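Local coordinates for spindle assembly abnormal protein 6 (PDB 4G79) that forms the central scaffold of the centriole, its globular N-terminal domain, studied here, linking coiled-coil homodimers so that the organelle has ninefold symmetry, at residues S17-L22 against F29-T34; E69-E74 against F134-H139; K37-E42 against K54-R59; Q12-S17 against T105-I110. All blocks are in the same frame, centred on the assembly; numbering follows the deposited sequence.

Contact 1: residues S17-L22 against F29-T34; sequences SLLQPL and FKAYKT
Leu18 pairs with Tyr32, and Gln20 with Lys30, as the hydrogen-bonded pairs of an antiparallel hairpin. Four backbone bonds join them, the shortest running 2.7 Å from Leu18 N to Tyr32 O. Buried Leu18 packs CB on Thr34 CG2, and side chains also pack closely toward the turn. Gln20 CG stands between its own backbone N and carbonyl carbon (chi1 70°), and Lys30 does the same, which brings the two extended chains slanting across each other with Gln20 CG 3.8 Å from Lys30 CE. Such long chains suit a partly exposed face because their methylenes can pack beneath polar ends. Were Gln20 replaced by an alanine, the outer methylenes of Lys30 would probably lose one of their supports and be freer to turn. Leu19, on the other face, sets CB over the Phe29 ring near its rim, 4.2 Å from Phe29 CG, while Pro21 N meets that ring in plane at its edge. The exposed side is looser: the bent Lys33 chain lies with CE 3.4 Å from Ser17 OG, and Tyr32 is exposed. Strand 106-111 flanks the other edge of strand 7-21, bonding to Ser17 and Leu19 and placing Ile110 against Phe29, while Leu18 packs on Ile109.

Contact 2: residues E69-E74 against F134-H139; sequences ETLNNE and FSIKLH
Glu69 and Leu71, near the end of strand 66-71, face Ile136, Leu138 and His139 of strand 132-140 where these two antiparallel neighbours of the sheet splay apart, their local axes 132° from each other, just before the chain enters helix 73-83. Side chains and a water do the joining. Glu69 CB lies 3.6 Å from Leu138 CD2, and a bend at chi2 (59°) then turns the carboxylate to run alongside His139, pointing the same way. The carboxylate sits at the edge of the imidazole with its plane 75° from that of the ring; the hydrogen bond from His139 NE2 to Glu69 OE1, 3.3 Å and bent, is weak. Firmer holds fix the carboxylate's rotation: a water donates to Glu69 OE1 at 2.6 Å and also to Lys137 O, while Glu69 OE2 accepts from Thr70 N at 2.8 Å through its anti lone pair. The nearby negative charge would probably favour a protonated His139. Inward, branched aliphatic chains suit the buried side, and Leu71 CG meets Ile136 CD1 tip to tip at 3.8 Å. Beyond Leu71, Asn72 caps the helix with OD1 on Lys75 N. Strand 51-58 bonds to the backbone of Glu69, strand 117-123 bonds to Ile136 and Leu138, and Leu79 of helix 73-83 covers Leu71.

Contact 3: residues K37-E42 against K54-R59; sequences KLKISE and KFEISR
Ile40 and Phe55 lie side by side, pointing the same way, on the buried face of an antiparallel hairpin. Ile40 CG1, anti to the carbonyl carbon (chi1 -53°), comes 3.8 Å from Phe55 CD2, while the CG2 branch stands over a face of the ring, offset toward its rim. A beta-branched residue suits this place, since both of its branches can approach the ring from the same side, CG1 just beyond the rim and CG2 over it. Trimming Ile40 to an alanine would probably open a gap beside Phe55 and let the ring shift. Next along, Leu38 and Ile57 cross obliquely, with Leu38 CD1 3.8 Å from Ile57 CG2. The alternate residues turn to the opposite, polar face. There Ser41 OG lies 3.5 Å from Lys54 CB, and a water sits 2.7 Å from Ser41 OG and 2.6 Å from Glu56 OE1. Lys39 is extended on the same face as Glu56, but Lys39 NZ remains 5.6 Å from Glu56 OE2. Six backbone bonds, among them Lys37 N to Ser58 O at 2.7 Å, hold the strands together. The hairpin is thus amphipathic: aliphatic and aromatic groups fill the core, while on the other face Lys37 and Glu56 find salt-bridge partners outside the pair, in Asp11 and Lys6.

Contact 4: residues Q12-S17 against T105-I110; sequences QTLIAS and TEINII
Ser17 is gripped through its backbone by Ile107 and Ile109, which flank Asn108, its partner in a parallel bridge. Ser17 N donates to Ile107 O at 2.8 Å with an almost straight N-H...O angle of 175°, and Ile109 N donates to Ser17 O at 2.9 Å; both donors lie nearly along the C=O axis of their acceptors. The local strand axes diverge by 54°, so this direct pairing is confined to the end of segment 12-17. Water takes over beside it. One molecule donates to Ile15 O at 2.7 Å and accepts from Ile107 N at 3.0 Å, spanning the gap where the backbones begin to part, and a second joins Ser17 OG to Ile107 O. Apolar contacts gather on the buried side. Leu14 CD1 meets Ile107 CD1 at 3.6 Å, the two side chains crossing at about a right angle. Small Ala16 suits the converging backbones, for its single methyl touches both isoleucines: Ala16 CB is 3.8 Å from Ile107 CG2 and 3.7 Å from Ile109 CD1. On the opposite face, that of Ser17 and Asn108, the contact is slight: Asn108 OD1 lies 3.5 Å from Ser17 CB, and its hydrogen bond goes to a glycerol that is probably from the crystallisation liquor. The pairing joins the first and last strands in the order of the sheet. Strand 29-44 bonds to the far edge of strand 7-21 through Gln12, Leu14 and Ala16, while strand 117-123 flanks strand 106-111, with Phe120 packed on Ile107.

In the fold
All four contacts belong to one mixed sheet of the SAS-6 N-terminal domain. Contact 1 is the surface member, its centre about 17 Å from that of the chain, whereas contacts 2, 3 and 4 lie nearer the middle and are partly buried. Contacts 1 and 3 are both antiparallel hairpins built on strand 29-44, and Arg59 ties them by bonding to Thr34. Contacts 1 and 4 share Ser17, which pairs with strands on both its edges. Backbone bonds dominate in contacts 1 and 3; contact 4 has two such bonds supplemented by water, and contact 2 relies on side chains and water. Contact 3 meets contact 2 through the backbone of Phe55 and Glu69.

Contact 1: residues S17-L22 against F29-T34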
loop_
_atom_site.group_PDB
_atom_site.type_symbol
_atom_site.label_atom_id
_atom_site.label_comp_id
_atom_site.label_asym_id
_atom_site.label_seq_id
_atom_site.Cartn_x
_atom_site.Cartn_y
_atom_site.Cartn_z
ATOM N N SER A 17 14.724 5.425 9.632
ATOM C CA SER A 17 14.142 5.672 10.948
ATOM C C SER A 17 14.230 4.357 11.699
ATOM O O SER A 17 13.742 3.337 11.215
ATOM C CB SER A 17 12.701 6.169 10.861
ATOM O OG SER A 17 12.645 7.513 10.404
ATOM N N LEU A 18 14.893 4.352 12.844
ATOM C CA LEU A 18 15.003 3.124 13.623
ATOM C C LEU A 18 14.056 3.198 14.800
ATOM O O LEU A 18 14.130 4.143 15.609
ATOM C CB LEU A 18 16.455 2.877 14.073
ATOM C CG LEU A 18 16.735 1.646 14.979
ATOM C CD1 LEU A 18 16.519 0.346 14.252
ATOM C CD2 LEU A 18 18.173 1.666 15.496
ATOM N N LEU A 19 13.156 2.218 14.882
ATOM C CA LEU A 19 12.195 2.112 15.979
ATOM C C LEU A 19 12.571 0.914 16.820
ATOM O O LEU A 19 12.786 -0.171 16.279
ATOM C CB LEU A 19 10.739 1.986 15.478
ATOM C CG LEU A 19 10.301 2.843 14.266
ATOM C CD1 LEU A 19 8.942 2.418 13.767
ATOM C CD2 LEU A 19 10.282 4.320 14.601
ATOM N N GLN A 20 12.723 1.109 18.131
ATOM C CA GLN A 20 13.076 -0.001 19.002
ATOM C C GLN A 20 12.369 0.164 20.361
ATOM O O GLN A 20 12.167 1.301 20.796
ATOM C CB GLN A 20 14.615 -0.124 19.149
ATOM C CG GLN A 20 15.282 0.998 19.959
ATOM C CD GLN A 20 16.790 0.992 19.894
ATOM O OE1 GLN A 20 17.416 1.917 19.350
ATOM N NE2 GLN A 20 17.408 -0.019 20.495
ATOM N N PRO A 21 11.965 -0.940 21.038
ATOM C CA PRO A 21 11.300 -0.794 22.349
ATOM C C PRO A 21 12.217 -0.186 23.414
ATOM O O PRO A 21 13.444 -0.230 23.276
ATOM C CB PRO A 21 10.914 -2.230 22.719
ATOM C CG PRO A 21 11.860 -3.083 21.963
ATOM C CD PRO A 21 12.090 -2.364 20.659
ATOM N N LEU A 22 11.620 0.377 24.478
ATOM C CA LEU A 22 12.371 0.989 25.573
ATOM C C LEU A 22 12.834 -0.072 26.562
ATOM O O LEU A 22 13.829 -0.749 26.316
ATOM C CB LEU A 22 11.525 2.056 26.288
ATOM C CG LEU A 22 11.147 3.291 25.468
ATOM C CD1 LEU A 22 9.875 3.913 25.994
ATOM C CD2 LEU A 22 12.265 4.313 25.456
ATOM N N PHE A 29 7.908 2.347 21.724
ATOM C CA PHE A 29 9.056 2.555 20.849
ATOM C C PHE A 29 9.752 3.896 21.048
ATOM O O PHE A 29 9.093 4.928 21.221
ATOM C CB PHE A 29 8.639 2.472 19.363
ATOM C CG PHE A 29 8.307 1.120 18.766
ATOM C CD1 PHE A 29 9.109 0.010 19.018
ATOM C CD2 PHE A 29 7.260 0.984 17.857
ATOM C CE1 PHE A 29 8.820 -1.229 18.437
ATOM C CE2 PHE A 29 6.977 -0.254 17.268
ATOM C CZ PHE A 29 7.751 -1.353 17.572
ATOM N N LYS A 30 11.093 3.878 20.966
ATOM C CA LYS A 30 11.916 5.077 20.894
ATOM C C LYS A 30 12.376 5.165 19.441
ATOM O O LYS A 30 12.648 4.139 18.818
ATOM C CB LYS A 30 13.069 5.122 21.911
ATOM C CG LYS A 30 14.037 3.956 21.909
ATOM C CD LYS A 30 15.158 4.221 22.898
ATOM C CE LYS A 30 16.071 3.032 23.048
ATOM N NZ LYS A 30 17.239 3.336 23.916
ATOM N N ALA A 31 12.378 6.363 18.879
ATOM C CA ALA A 31 12.700 6.528 17.474
ATOM C C ALA A 31 13.870 7.442 17.253
ATOM O O ALA A 31 13.932 8.527 17.816
ATOM C CB ALA A 31 11.486 7.069 16.723
ATOM N N TYR A 32 14.761 7.027 16.379
ATOM C CA TYR A 32 15.907 7.801 15.954
ATOM C C TYR A 32 16.155 7.652 14.490
ATOM O O TYR A 32 16.089 6.533 13.969
ATOM C CB TYR A 32 17.183 7.350 16.680
ATOM C CG TYR A 32 17.169 7.577 18.173
ATOM C CD1 TYR A 32 17.168 8.862 18.702
ATOM C CD2 TYR A 32 17.217 6.505 19.058
ATOM C CE1 TYR A 32 17.197 9.075 20.075
ATOM C CE2 TYR A 32 17.225 6.708 20.438
ATOM C CZ TYR A 32 17.248 7.993 20.940
ATOM O OH TYR A 32 17.268 8.195 22.298
ATOM N N LYS A 33 16.583 8.743 13.838
ATOM C CA LYS A 33 17.101 8.639 12.467
ATOM C C LYS A 33 18.506 8.103 12.615
ATOM O O LYS A 33 19.209 8.485 13.563
ATOM C CB LYS A 33 17.107 10.003 11.748
ATOM C CG LYS A 33 15.735 10.638 11.556
ATOM C CD LYS A 33 15.032 10.057 10.350
ATOM C CE LYS A 33 13.703 10.725 10.075
ATOM N NZ LYS A 33 13.881 12.027 9.386
ATOM N N THR A 34 18.906 7.192 11.741
ATOM C CA THR A 34 20.247 6.600 11.795
ATOM C C THR A 34 20.749 6.292 10.391
ATOM O O THR A 34 19.953 5.939 9.512
ATOM C CB THR A 34 20.263 5.308 12.666
ATOM O OG1 THR A 34 21.605 4.782 12.689
ATOM C CG2 THR A 34 19.314 4.200 12.137
HETATM O O HOH W 1 15.425 3.609 17.964
#

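Contact 2: residues E69-E74 against F134-H139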
loop_
_atom_site.group_PDB
_atom_site.type_symbol
_atom_site.label_atom_id
_atom_site.label_comp_id
_atom_site.label_asym_id
_atom_site.label_seq_id
_atom_site.Cartn_x
_atom_site.Cartn_y
_atom_site.Cartn_z
ATOM N N GLU A 69 18.650 -11.405 4.990
ATOM C CA GLU A 69 17.670 -12.367 4.520
ATOM C C GLU A 69 17.932 -12.615 3.056
ATOM O O GLU A 69 18.390 -11.723 2.321
ATOM C CB GLU A 69 16.208 -11.920 4.760
ATOM C CG GLU A 69 15.126 -12.898 4.281
ATOM C CD GLU A 69 15.165 -14.289 4.891
ATOM O OE1 GLU A 69 14.169 -14.673 5.545
ATOM O OE2 GLU A 69 16.183 -14.999 4.719
ATOM N N THR A 70 17.659 -13.840 2.648
ATOM C CA THR A 70 17.840 -14.239 1.264
ATOM C C THR A 70 16.432 -14.464 0.675
ATOM O O THR A 70 15.545 -14.961 1.368
ATOM C CB THR A 70 18.834 -15.434 1.215
ATOM O OG1 THR A 70 19.430 -15.568 -0.071
ATOM C CG2 THR A 70 18.248 -16.746 1.712
ATOM N N LEU A 71 16.232 -14.062 -0.575
ATOM C CA LEU A 71 14.960 -14.205 -1.277
ATOM C C LEU A 71 15.148 -15.010 -2.521
ATOM O O LEU A 71 15.836 -14.537 -3.417
ATOM C CB LEU A 71 14.457 -12.821 -1.693
ATOM C CG LEU A 71 13.343 -12.124 -0.929
ATOM C CD1 LEU A 71 12.904 -10.880 -1.714
ATOM C CD2 LEU A 71 12.109 -12.988 -0.808
ATOM N N ASN A 72 14.481 -16.140 -2.638
ATOM C CA ASN A 72 14.509 -16.919 -3.888
ATOM C C ASN A 72 13.227 -16.582 -4.686
ATOM O O ASN A 72 12.427 -15.760 -4.231
ATOM C CB ASN A 72 14.691 -18.430 -3.616
ATOM C CG ASN A 72 13.591 -19.092 -2.818
ATOM O OD1 ASN A 72 12.495 -18.558 -2.623
ATOM N ND2 ASN A 72 13.831 -20.312 -2.394
ATOM N N ASN A 73 13.036 -17.174 -5.898
ATOM C CA ASN A 73 11.872 -16.864 -6.700
ATOM C C ASN A 73 10.559 -17.196 -5.976
ATOM O O ASN A 73 9.601 -16.423 -6.067
ATOM C CB ASN A 73 11.942 -17.592 -8.039
ATOM C CG ASN A 73 10.797 -17.228 -8.968
ATOM O OD1 ASN A 73 10.480 -16.054 -9.166
ATOM N ND2 ASN A 73 10.130 -18.221 -9.504
ATOM N N GLU A 74 10.504 -18.347 -5.297
ATOM C CA GLU A 74 9.303 -18.821 -4.593
ATOM C C GLU A 74 8.918 -17.886 -3.429
ATOM O O GLU A 74 7.733 -17.559 -3.278
ATOM C CB GLU A 74 9.507 -20.261 -4.079
ATOM C CG GLU A 74 9.645 -21.282 -5.201
ATOM C CD GLU A 74 10.985 -21.356 -5.919
ATOM O OE1 GLU A 74 11.978 -20.763 -5.429
ATOM O OE2 GLU A 74 11.037 -22.024 -6.979
ATOM N N PHE A 134 7.362 -2.427 0.251
ATOM C CA PHE A 134 7.401 -3.785 0.791
ATOM C C PHE A 134 8.069 -3.732 2.134
ATOM O O PHE A 134 8.617 -2.708 2.513
ATOM C CB PHE A 134 8.146 -4.769 -0.182
ATOM C CG PHE A 134 9.656 -4.637 -0.244
ATOM C CD1 PHE A 134 10.256 -3.690 -1.066
ATOM C CD2 PHE A 134 10.478 -5.475 0.509
ATOM C CE1 PHE A 134 11.645 -3.546 -1.096
ATOM C CE2 PHE A 134 11.873 -5.345 0.469
ATOM C CZ PHE A 134 12.449 -4.381 -0.333
ATOM N N SER A 135 8.001 -4.828 2.856
ATOM C CA SER A 135 8.715 -5.022 4.100
ATOM C C SER A 135 9.255 -6.443 4.072
ATOM O O SER A 135 8.645 -7.325 3.470
ATOM C CB SER A 135 7.837 -4.753 5.325
ATOM O OG SER A 135 6.811 -5.713 5.487
ATOM N N ILE A 136 10.397 -6.657 4.696
ATOM C CA ILE A 136 11.010 -7.976 4.765
ATOM C C ILE A 136 11.621 -8.141 6.140
ATOM O O ILE A 136 12.186 -7.194 6.671
ATOM C CB ILE A 136 12.046 -8.151 3.601
ATOM C CG1 ILE A 136 12.566 -9.607 3.502
ATOM C CG2 ILE A 136 13.177 -7.099 3.623
ATOM C CD1 ILE A 136 13.295 -9.979 2.195
ATOM N N LYS A 137 11.473 -9.328 6.725
ATOM C CA LYS A 137 12.072 -9.650 8.010
ATOM C C LYS A 137 13.538 -10.058 7.787
ATOM O O LYS A 137 13.815 -10.998 7.037
ATOM C CB LYS A 137 11.274 -10.777 8.688
ATOM C CG LYS A 137 11.716 -11.099 10.112
ATOM C CD LYS A 137 10.806 -12.128 10.743
ATOM C CE LYS A 137 11.220 -12.477 12.153
ATOM N NZ LYS A 137 10.197 -13.317 12.835
ATOM N N LEU A 138 14.474 -9.326 8.423
ATOM C CA LEU A 138 15.909 -9.631 8.321
ATOM C C LEU A 138 16.332 -10.271 9.617
ATOM O O LEU A 138 15.975 -9.790 10.683
ATOM C CB LEU A 138 16.752 -8.383 7.987
ATOM C CG LEU A 138 16.275 -7.540 6.776
ATOM C CD1 LEU A 138 17.228 -6.376 6.530
ATOM C CD2 LEU A 138 16.239 -8.371 5.482
ATOM N N HIS A 139 17.065 -11.359 9.532
ATOM C CA HIS A 139 17.483 -12.112 10.717
ATOM C C HIS A 139 18.897 -11.748 11.152
ATOM O O HIS A 139 19.742 -11.451 10.301
ATOM C CB HIS A 139 17.399 -13.623 10.412
ATOM C CG HIS A 139 16.033 -14.038 9.972
ATOM N ND1 HIS A 139 15.032 -14.309 10.889
ATOM C CD2 HIS A 139 15.523 -14.155 8.719
ATOM C CE1 HIS A 139 13.959 -14.610 10.170
ATOM N NE2 HIS A 139 14.210 -14.545 8.860
HETATM O O HOH W 2 12.331 -12.986 6.136
#

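Contact 3: residues K37-E42 against K54-R59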
loop_
_atom_site.group_PDB
_atom_site.type_symbol
_atom_site.label_atom_id
_atom_site.label_comp_id
_atom_site.label_asym_id
_atom_site.label_seq_id
_atom_site.Cartn_x
_atom_site.Cartn_y
_atom_site.Cartn_z
ATOM N N LYS A 37 23.944 0.907 6.544
ATOM C CA LYS A 37 24.517 0.462 5.274
ATOM C C LYS A 37 23.630 -0.656 4.759
ATOM O O LYS A 37 23.411 -1.647 5.455
ATOM C CB LYS A 37 25.988 0.020 5.387
ATOM C CG LYS A 37 26.580 -0.497 4.055
ATOM C CD LYS A 37 28.111 -0.603 4.094
ATOM C CE LYS A 37 28.837 0.709 3.838
ATOM N NZ LYS A 37 28.593 1.246 2.465
ATOM N N LEU A 38 23.110 -0.480 3.546
ATOM C CA LEU A 38 22.272 -1.485 2.901
ATOM C C LEU A 38 23.025 -2.060 1.733
ATOM O O LEU A 38 23.522 -1.318 0.885
ATOM C CB LEU A 38 20.936 -0.884 2.424
ATOM C CG LEU A 38 20.056 -1.815 1.507
ATOM C CD1 LEU A 38 19.620 -3.087 2.261
ATOM C CD2 LEU A 38 18.849 -1.074 0.967
ATOM N N LYS A 39 23.107 -3.378 1.694
ATOM C CA LYS A 39 23.726 -4.113 0.585
ATOM C C LYS A 39 22.710 -5.037 -0.014
ATOM O O LYS A 39 22.024 -5.761 0.721
ATOM C CB LYS A 39 24.946 -4.933 1.039
ATOM C CG LYS A 39 26.046 -4.125 1.701
ATOM C CD LYS A 39 27.200 -5.073 2.121
ATOM C CE LYS A 39 28.365 -4.356 2.746
ATOM N NZ LYS A 39 29.393 -5.317 3.247
ATOM N N ILE A 40 22.650 -5.053 -1.349
ATOM C CA ILE A 40 21.783 -5.978 -2.103
ATOM C C ILE A 40 22.698 -6.705 -3.051
ATOM O O ILE A 40 23.533 -6.076 -3.711
ATOM C CB ILE A 40 20.592 -5.306 -2.835
ATOM C CG1 ILE A 40 19.749 -4.421 -1.865
ATOM C CG2 ILE A 40 19.699 -6.372 -3.530
ATOM C CD1 ILE A 40 18.718 -3.373 -2.676
ATOM N N SER A 41 22.590 -8.030 -3.065
ATOM C CA SER A 41 23.403 -8.856 -3.963
ATOM C C SER A 41 22.607 -10.020 -4.489
ATOM O O SER A 41 21.523 -10.300 -3.984
ATOM C CB SER A 41 24.634 -9.352 -3.195
ATOM O OG SER A 41 24.263 -10.125 -2.065
ATOM N N GLU A 42 23.097 -10.665 -5.566
ATOM C CA GLU A 42 22.510 -11.885 -6.075
ATOM C C GLU A 42 23.549 -12.972 -5.898
ATOM O O GLU A 42 24.760 -12.700 -5.962
ATOM C CB GLU A 42 22.008 -11.794 -7.531
ATOM C CG GLU A 42 23.098 -11.711 -8.574
ATOM C CD GLU A 42 22.553 -11.626 -9.977
ATOM O OE1 GLU A 42 22.299 -10.490 -10.427
ATOM O OE2 GLU A 42 22.414 -12.680 -10.642
ATOM N N LYS A 54 20.105 -11.288 -1.844
ATOM C CA LYS A 54 20.463 -11.207 -0.427
ATOM C C LYS A 54 20.378 -9.756 0.012
ATOM O O LYS A 54 20.909 -8.905 -0.676
ATOM C CB LYS A 54 21.870 -11.787 -0.181
ATOM C CG LYS A 54 22.287 -11.784 1.285
ATOM C CD LYS A 54 23.385 -12.771 1.499
ATOM C CE LYS A 54 23.884 -12.699 2.932
ATOM N NZ LYS A 54 23.060 -13.553 3.827
ATOM N N PHE A 55 19.673 -9.467 1.130
ATOM C CA PHE A 55 19.555 -8.104 1.677
ATOM C C PHE A 55 20.312 -8.070 2.958
ATOM O O PHE A 55 20.155 -8.990 3.763
ATOM C CB PHE A 55 18.086 -7.706 1.906
ATOM C CG PHE A 55 17.326 -7.473 0.633
ATOM C CD1 PHE A 55 16.795 -8.539 -0.084
ATOM C CD2 PHE A 55 17.120 -6.180 0.155
ATOM C CE1 PHE A 55 16.087 -8.315 -1.270
ATOM C CE2 PHE A 55 16.408 -5.965 -1.027
ATOM C CZ PHE A 55 15.918 -7.035 -1.737
ATOM N N GLU A 56 21.183 -7.074 3.144
ATOM C CA GLU A 56 22.006 -7.013 4.360
ATOM C C GLU A 56 22.033 -5.623 4.893
ATOM O O GLU A 56 22.244 -4.666 4.134
ATOM C CB GLU A 56 23.455 -7.474 4.116
ATOM C CG GLU A 56 23.651 -8.934 3.708
ATOM C CD GLU A 56 25.068 -9.244 3.262
ATOM O OE1 GLU A 56 25.359 -9.077 2.055
ATOM O OE2 GLU A 56 25.897 -9.619 4.124
ATOM N N ILE A 57 21.810 -5.492 6.213
ATOM C CA ILE A 57 21.875 -4.169 6.839
ATOM C C ILE A 57 22.886 -4.207 7.998
ATOM O O ILE A 57 23.064 -5.235 8.661
ATOM C CB ILE A 57 20.524 -3.574 7.278
ATOM C CG1 ILE A 57 19.835 -4.376 8.389
ATOM C CG2 ILE A 57 19.579 -3.191 6.088
ATOM C CD1 ILE A 57 18.716 -3.577 9.053
ATOM N N SER A 58 23.579 -3.092 8.189
ATOM C CA SER A 58 24.544 -2.903 9.276
ATOM C C SER A 58 24.628 -1.442 9.603
ATOM O O SER A 58 24.164 -0.603 8.826
ATOM C CB SER A 58 25.927 -3.438 8.899
ATOM O OG SER A 58 26.432 -2.793 7.740
ATOM N N ARG A 59 25.205 -1.114 10.772
ATOM C CA ARG A 59 25.440 0.280 11.165
ATOM C C ARG A 59 26.586 0.291 12.168
ATOM O O ARG A 59 26.726 -0.648 12.975
ATOM C CB ARG A 59 24.184 1.001 11.671
ATOM C CG ARG A 59 23.759 0.624 13.074
ATOM C CD ARG A 59 22.475 1.340 13.420
ATOM N NE ARG A 59 22.102 1.087 14.805
ATOM C CZ ARG A 59 21.690 2.023 15.641
ATOM N NH1 ARG A 59 21.584 3.287 15.236
ATOM N NH2 ARG A 59 21.361 1.706 16.886
HETATM O O HOH W 3 25.320 -3.908 5.440
HETATM O O HOH W 4 23.915 -8.424 0.016
#

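Contact 4: residues Q12-S17 against T105-I110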
loop_
_atom_site.group_PDB
_atom_site.type_symbol
_atom_site.label_atom_id
_atom_site.label_comp_id
_atom_site.label_asym_id
_atom_site.label_seq_id
_atom_site.Cartn_x
_atom_site.Cartn_y
_atom_site.Cartn_z
ATOM N N GLN A 12 25.065 1.060 -0.342
ATOM C CA GLN A 12 25.027 2.473 0.018
ATOM C C GLN A 12 24.684 2.679 1.463
ATOM O O GLN A 12 23.942 1.892 2.036
ATOM C CB GLN A 12 23.963 3.216 -0.817
ATOM C CG GLN A 12 24.109 3.115 -2.341
ATOM C CD GLN A 12 25.156 4.019 -2.915
ATOM O OE1 GLN A 12 25.561 5.019 -2.306
ATOM N NE2 GLN A 12 25.592 3.697 -4.126
ATOM N N THR A 13 25.162 3.794 2.029
ATOM C CA THR A 13 24.771 4.250 3.339
ATOM C C THR A 13 23.525 5.099 3.119
ATOM O O THR A 13 23.530 6.017 2.290
ATOM C CB THR A 13 25.911 5.007 4.030
ATOM O OG1 THR A 13 26.999 4.099 4.234
ATOM C CG2 THR A 13 25.467 5.593 5.355
ATOM N N LEU A 14 22.454 4.779 3.831
ATOM C CA LEU A 14 21.202 5.495 3.707
ATOM C C LEU A 14 20.746 5.962 5.063
ATOM O O LEU A 14 21.193 5.402 6.065
ATOM C CB LEU A 14 20.127 4.553 3.111
ATOM C CG LEU A 14 20.392 3.941 1.713
ATOM C CD1 LEU A 14 19.411 2.816 1.416
ATOM C CD2 LEU A 14 20.360 5.015 0.623
ATOM N N ILE A 15 19.826 6.946 5.099
ATOM C CA ILE A 15 19.226 7.416 6.342
ATOM C C ILE A 15 17.971 6.607 6.552
ATOM O O ILE A 15 17.157 6.518 5.644
ATOM C CB ILE A 15 18.926 8.963 6.355
ATOM C CG1 ILE A 15 20.135 9.860 5.965
ATOM C CG2 ILE A 15 18.259 9.418 7.653
ATOM C CD1 ILE A 15 21.459 9.562 6.526
ATOM N N ALA A 16 17.792 6.033 7.733
ATOM C CA ALA A 16 16.603 5.267 8.094
ATOM C C ALA A 16 16.013 5.714 9.412
ATOM O O ALA A 16 16.730 6.263 10.260
ATOM C CB ALA A 16 16.952 3.797 8.191
ATOM N N SER A 17 14.724 5.425 9.632
ATOM C CA SER A 17 14.142 5.672 10.948
ATOM C C SER A 17 14.230 4.357 11.699
ATOM O O SER A 17 13.742 3.337 11.215
ATOM C CB SER A 17 12.701 6.169 10.861
ATOM O OG SER A 17 12.645 7.513 10.404
ATOM N N THR A 105 12.794 8.299 -1.101
ATOM C CA THR A 105 12.190 7.227 -0.313
ATOM C C THR A 105 12.420 7.370 1.196
ATOM O O THR A 105 13.258 8.163 1.626
ATOM C CB THR A 105 12.712 5.858 -0.778
ATOM O OG1 THR A 105 11.910 4.883 -0.165
ATOM C CG2 THR A 105 14.153 5.579 -0.383
ATOM N N GLU A 106 11.699 6.542 1.987
ATOM C CA GLU A 106 11.785 6.498 3.446
ATOM C C GLU A 106 11.919 5.055 3.897
ATOM O O GLU A 106 11.159 4.194 3.441
ATOM C CB GLU A 106 10.559 7.147 4.119
ATOM C CG GLU A 106 10.188 8.535 3.614
ATOM C CD GLU A 106 9.166 8.500 2.495
ATOM O OE1 GLU A 106 8.042 8.007 2.737
ATOM O OE2 GLU A 106 9.501 8.911 1.362
ATOM N N ILE A 107 12.884 4.790 4.788
ATOM C CA ILE A 107 13.088 3.449 5.331
ATOM C C ILE A 107 12.773 3.419 6.812
ATOM O O ILE A 107 13.279 4.255 7.586
ATOM C CB ILE A 107 14.542 2.947 5.057
ATOM C CG1 ILE A 107 14.795 2.714 3.539
ATOM C CG2 ILE A 107 14.856 1.634 5.835
ATOM C CD1 ILE A 107 16.266 2.609 3.212
ATOM N N ASN A 108 12.008 2.415 7.235
ATOM C CA ASN A 108 11.821 2.154 8.671
ATOM C C ASN A 108 12.415 0.823 8.987
ATOM O O ASN A 108 12.202 -0.140 8.235
ATOM C CB ASN A 108 10.362 2.118 9.137
ATOM C CG ASN A 108 9.628 3.417 9.189
ATOM O OD1 ASN A 108 10.207 4.497 9.108
ATOM N ND2 ASN A 108 8.314 3.317 9.310
ATOM N N ILE A 109 13.130 0.748 10.105
ATOM C CA ILE A 109 13.680 -0.517 10.604
ATOM C C ILE A 109 13.101 -0.682 12.005
ATOM O O ILE A 109 13.242 0.219 12.841
ATOM C CB ILE A 109 15.234 -0.564 10.562
ATOM C CG1 ILE A 109 15.761 -0.482 9.105
ATOM C CG2 ILE A 109 15.763 -1.821 11.262
ATOM C CD1 ILE A 109 17.153 0.168 9.019
ATOM N N ILE A 110 12.341 -1.753 12.215
ATOM C CA ILE A 110 11.718 -1.997 13.505
ATOM C C ILE A 110 12.520 -3.121 14.113
ATOM O O ILE A 110 12.488 -4.238 13.611
ATOM C CB ILE A 110 10.201 -2.289 13.385
ATOM C CG1 ILE A 110 9.456 -1.120 12.692
ATOM C CG2 ILE A 110 9.575 -2.611 14.739
ATOM C CD1 ILE A 110 8.854 -1.505 11.483
HETATM O O HOH W 5 14.517 7.129 5.697
HETATM O O HOH W 6 12.540 7.414 7.424
#